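Local coordinates for PRD-containing transcription regulator (Lactobacillus casei, PDB 3NUF), which probably regulates transcription through a PRD, the phosphotransferase-responsive regulatory module of bacterial sugar-utilisation regulators, at residues D91-H96 against Y106-H111. Residues are numbered along the deposited sequence; the frame is centred on the assembly and turned at random.
Sequences DQVVQH and YVLSIH. With EDO (1,2-ethanediol), chain G.
Leu-108 on helix 104-115 meets Val-93 and Val-94 on helix 84-97, a purely apolar contact between consecutive helices of the all-helical PRD fold. No hydrogen bond links the segments. One methyl does the touching: CD2 of Leu-108 lies 3.7 Å from CB of Val-93 and equally close to its CG1, and the two side chains cross at about a right angle. The CB of Leu-108 points toward helix 84-97, and CG anti to the backbone N (chi1 177°) carries CD2 on to Val-93. Its CD2 also comes within 4.4 Å of CG2 of Val-94, a looser approach. All three residues are buried; Leu-54 of helix 48-67 and Ala-90 add to the packing round Leu-108, while Val-35 and Leu-38 of helix 25-41 meet Val-93, so the contact belongs to a core shared by four helices.

The end of Gln-92 leads away from helix 104-115, and its amide, with the His-96 ring one turn on, meets a 1,2-ethanediol, probably from the crystallisation liquor. With CG anti to the backbone N (chi1 -176°) and an extended chain beyond, Gln-92 carries its amide NE2 to O1 of the diol, a bond modelled at 2.5 Å, doubtfully short, with an N-H...O angle of 151°. A leucine here would remove the amide, and O1 would probably lose this partner, along with the weak bond from NE2 to Tyr-34 OH. Tyr-34 stacks on the His-96 ring, and the Tyr-34 OH also hydrogen-bonds the diol. At the other end of the diol, O2 lies in the plane of the His-96 ring, at its edge, 3.1 Å from ND1.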
ATOM      1  N   ASP A  91      -0.820  -7.602   4.468  1.00  9.47           N
ATOM      2  CA  ASP A  91       0.289  -8.489   4.796  1.00  9.98           C
ATOM      3  C   ASP A  91       1.060  -8.901   3.539  1.00 11.11           C
ATOM      4  O   ASP A  91       2.289  -8.925   3.545  1.00 11.15           O
ATOM      5  CB  ASP A  91      -0.249  -9.738   5.517  1.00 11.19           C
ATOM      6  CG  ASP A  91       0.844 -10.664   5.956  1.00 12.56           C
ATOM      7  OD1 ASP A  91       1.456 -10.383   6.970  1.00 12.96           O
ATOM      8  OD2 ASP A  91       1.093 -11.668   5.299  1.00 13.48           O
ATOM      9  N   GLN A  92       0.349  -9.205   2.469  1.00  9.87           N
ATOM     10  CA  GLN A  92       1.011  -9.595   1.227  1.00 10.65           C
ATOM     11  C   GLN A  92       1.886  -8.459   0.730  1.00 10.24           C
ATOM     12  O   GLN A  92       3.021  -8.688   0.279  1.00 10.91           O
ATOM     13  CB  GLN A  92      -0.018  -9.950   0.165  1.00 11.74           C
ATOM     14  CG  GLN A  92       0.624 -10.450  -1.094  1.00 16.30           C
ATOM     15  CD  GLN A  92      -0.342 -11.098  -2.062  1.00 19.32           C
ATOM     16  OE1 GLN A  92      -1.486 -11.393  -1.733  1.00 20.27           O
ATOM     17  NE2 GLN A  92       0.143 -11.337  -3.276  1.00 24.58           N
ATOM     18  N   VAL A  93       1.405  -7.225   0.792  1.00  9.80           N
ATOM     19  CA  VAL A  93       2.209  -6.082   0.327  1.00  9.82           C
ATOM     20  C   VAL A  93       3.459  -5.873   1.153  1.00  9.33           C
ATOM     21  O   VAL A  93       4.569  -5.713   0.633  1.00 10.09           O
ATOM     22  CB  VAL A  93       1.397  -4.807   0.312  1.00  9.28           C
ATOM     23  CG1 VAL A  93       2.267  -3.538  -0.066  1.00 11.82           C
ATOM     24  CG2 VAL A  93       0.256  -4.889  -0.683  1.00 11.25           C
ATOM     25  N   VAL A  94       3.289  -5.951   2.465  1.00  9.20           N
ATOM     26  CA  VAL A  94       4.451  -5.790   3.392  1.00  9.85           C
ATOM     27  C   VAL A  94       5.512  -6.842   3.100  1.00 10.05           C
ATOM     28  O   VAL A  94       6.699  -6.523   2.984  1.00 10.98           O
ATOM     29  CB  VAL A  94       3.976  -5.917   4.823  1.00  9.42           C
ATOM     30  CG1 VAL A  94       5.187  -5.987   5.816  1.00 10.24           C
ATOM     31  CG2 VAL A  94       3.028  -4.748   5.189  1.00 10.43           C
ATOM     32  N   GLN A  95       5.111  -8.092   2.951  1.00  9.24           N
ATOM     33  CA  GLN A  95       6.032  -9.152   2.651  1.00  9.95           C
ATOM     34  C   GLN A  95       6.679  -9.030   1.303  1.00 11.33           C
ATOM     35  O   GLN A  95       7.839  -9.405   1.139  1.00 12.60           O
ATOM     36  CB  GLN A  95       5.369 -10.501   2.884  1.00 10.26           C
ATOM     37  CG  GLN A  95       4.887 -10.731   4.316  1.00 10.63           C
ATOM     38  CD  GLN A  95       5.972 -10.558   5.347  1.00 11.79           C
ATOM     39  OE1 GLN A  95       5.864  -9.744   6.306  1.00 14.65           O
ATOM     40  NE2 GLN A  95       7.006 -11.270   5.178  1.00  9.96           N
ATOM     41  N   HIS A  96       5.916  -8.581   0.342  1.00  9.95           N
ATOM     42  CA  HIS A  96       6.433  -8.311  -0.997  1.00  9.83           C
ATOM     43  C   HIS A  96       7.521  -7.264  -1.005  1.00 10.08           C
ATOM     44  O   HIS A  96       8.543  -7.479  -1.654  1.00 12.88           O
ATOM     45  CB  HIS A  96       5.276  -7.870  -1.944  1.00 10.00           C
ATOM     46  CG  HIS A  96       5.728  -7.329  -3.258  1.00 12.70           C
ATOM     47  ND1 HIS A  96       6.106  -8.151  -4.289  1.00 20.09           N
ATOM     48  CD2 HIS A  96       5.863  -6.063  -3.700  1.00 15.41           C
ATOM     49  CE1 HIS A  96       6.431  -7.390  -5.333  1.00 17.16           C
ATOM     50  NE2 HIS A  96       6.326  -6.120  -4.991  1.00 18.43           N
ATOM     51  N   TYR A 106      -0.948  -3.236   9.638  1.00  9.00           N
ATOM     52  CA  TYR A 106      -2.158  -2.636  10.247  1.00  9.70           C
ATOM     53  C   TYR A 106      -2.542  -1.313   9.648  1.00 10.45           C
ATOM     54  O   TYR A 106      -3.660  -1.128   9.131  1.00 10.98           O
ATOM     55  CB  TYR A 106      -2.000  -2.603  11.770  1.00 10.04           C
ATOM     56  CG  TYR A 106      -1.831  -3.958  12.406  1.00 10.88           C
ATOM     57  CD1 TYR A 106      -2.831  -4.903  12.277  1.00 12.61           C
ATOM     58  CD2 TYR A 106      -0.673  -4.310  13.111  1.00 11.51           C
ATOM     59  CE1 TYR A 106      -2.664  -6.140  12.830  1.00 10.93           C
ATOM     60  CE2 TYR A 106      -0.507  -5.541  13.650  1.00 11.16           C
ATOM     61  CZ  TYR A 106      -1.485  -6.472  13.502  1.00 12.79           C
ATOM     62  OH  TYR A 106      -1.331  -7.737  14.022  1.00 15.72           O
ATOM     63  N   VAL A 107      -1.631  -0.369   9.638  1.00 10.84           N
ATOM     64  CA  VAL A 107      -1.950   0.950   9.063  1.00 11.48           C
ATOM     65  C   VAL A 107      -2.261   0.792   7.568  1.00 12.98           C
ATOM     66  O   VAL A 107      -3.199   1.409   7.054  1.00 12.09           O
ATOM     67  CB  VAL A 107      -0.855   1.958   9.318  1.00 12.21           C
ATOM     68  CG1 VAL A 107      -0.990   3.217   8.449  1.00 13.87           C
ATOM     69  CG2 VAL A 107      -0.871   2.337  10.794  1.00 14.36           C
ATOM     70  N   LEU A 108      -1.504  -0.045   6.855  1.00 11.22           N
ATOM     71  CA  LEU A 108      -1.781  -0.251   5.421  1.00 11.05           C
ATOM     72  C   LEU A 108      -3.165  -0.838   5.190  1.00 10.81           C
ATOM     73  O   LEU A 108      -3.864  -0.436   4.248  1.00 11.95           O
ATOM     74  CB  LEU A 108      -0.704  -1.105   4.774  1.00  9.98           C
ATOM     75  CG  LEU A 108      -0.946  -1.442   3.290  1.00 10.58           C
ATOM     76  CD1 LEU A 108      -1.022  -0.197   2.416  1.00 11.12           C
ATOM     77  CD2 LEU A 108       0.139  -2.391   2.775  1.00 11.75           C
ATOM     78  N   SER A 109      -3.641  -1.714   6.067  1.00 10.81           N
ATOM     79  CA  SER A 109      -4.964  -2.310   5.890  1.00 10.98           C
ATOM     80  C   SER A 109      -6.090  -1.296   5.823  1.00 11.37           C
ATOM     81  O   SER A 109      -7.091  -1.550   5.136  1.00 12.35           O
ATOM     82  CB  SER A 109      -5.209  -3.372   6.971  1.00 11.74           C
ATOM     83  OG  SER A 109      -5.560  -2.806   8.207  1.00 11.75           O
ATOM     84  N   ILE A 110      -5.933  -0.182   6.496  1.00 11.21           N
ATOM     85  CA  ILE A 110      -6.998   0.829   6.474  1.00 12.38           C
ATOM     86  C   ILE A 110      -7.198   1.414   5.085  1.00 13.52           C
ATOM     87  O   ILE A 110      -8.323   1.775   4.736  1.00 14.70           O
ATOM     88  CB  ILE A 110      -6.682   1.929   7.508  1.00 13.92           C
ATOM     89  CG1 ILE A 110      -6.522   1.346   8.902  1.00 16.88           C
ATOM     90  CG2 ILE A 110      -7.743   3.060   7.522  1.00 16.14           C
ATOM     91  CD1 ILE A 110      -7.633   0.449   9.378  1.00 18.90           C
ATOM     92  N   HIS A 111      -6.166   1.502   4.277  1.00 13.05           N
ATOM     93  CA  HIS A 111      -6.298   1.987   2.920  1.00 12.06           C
ATOM     94  C   HIS A 111      -7.181   1.043   2.132  1.00 14.40           C
ATOM     95  O   HIS A 111      -8.031   1.466   1.388  1.00 15.40           O
ATOM     96  CB  HIS A 111      -4.935   2.138   2.298  1.00 12.93           C
ATOM     97  CG  HIS A 111      -4.100   3.190   2.924  1.00 11.99           C
ATOM     98  ND1 HIS A 111      -3.865   4.404   2.330  1.00 15.67           N
ATOM     99  CD2 HIS A 111      -3.368   3.180   4.066  1.00 12.71           C
ATOM    100  CE1 HIS A 111      -3.084   5.125   3.117  1.00 16.18           C
ATOM    101  NE2 HIS A 111      -2.766   4.416   4.184  1.00 14.96           N
TER
HETATM  102  C1  EDO G 308       3.571 -11.258  -4.991  1.00 30.85           C
HETATM  103  O1  EDO G 308       2.263 -10.933  -4.513  1.00 42.07           O
HETATM  104  C2  EDO G 308       4.346 -11.840  -3.841  1.00 29.45           C
HETATM  105  O2  EDO G 308       5.545 -11.081  -3.643  1.00 38.09           O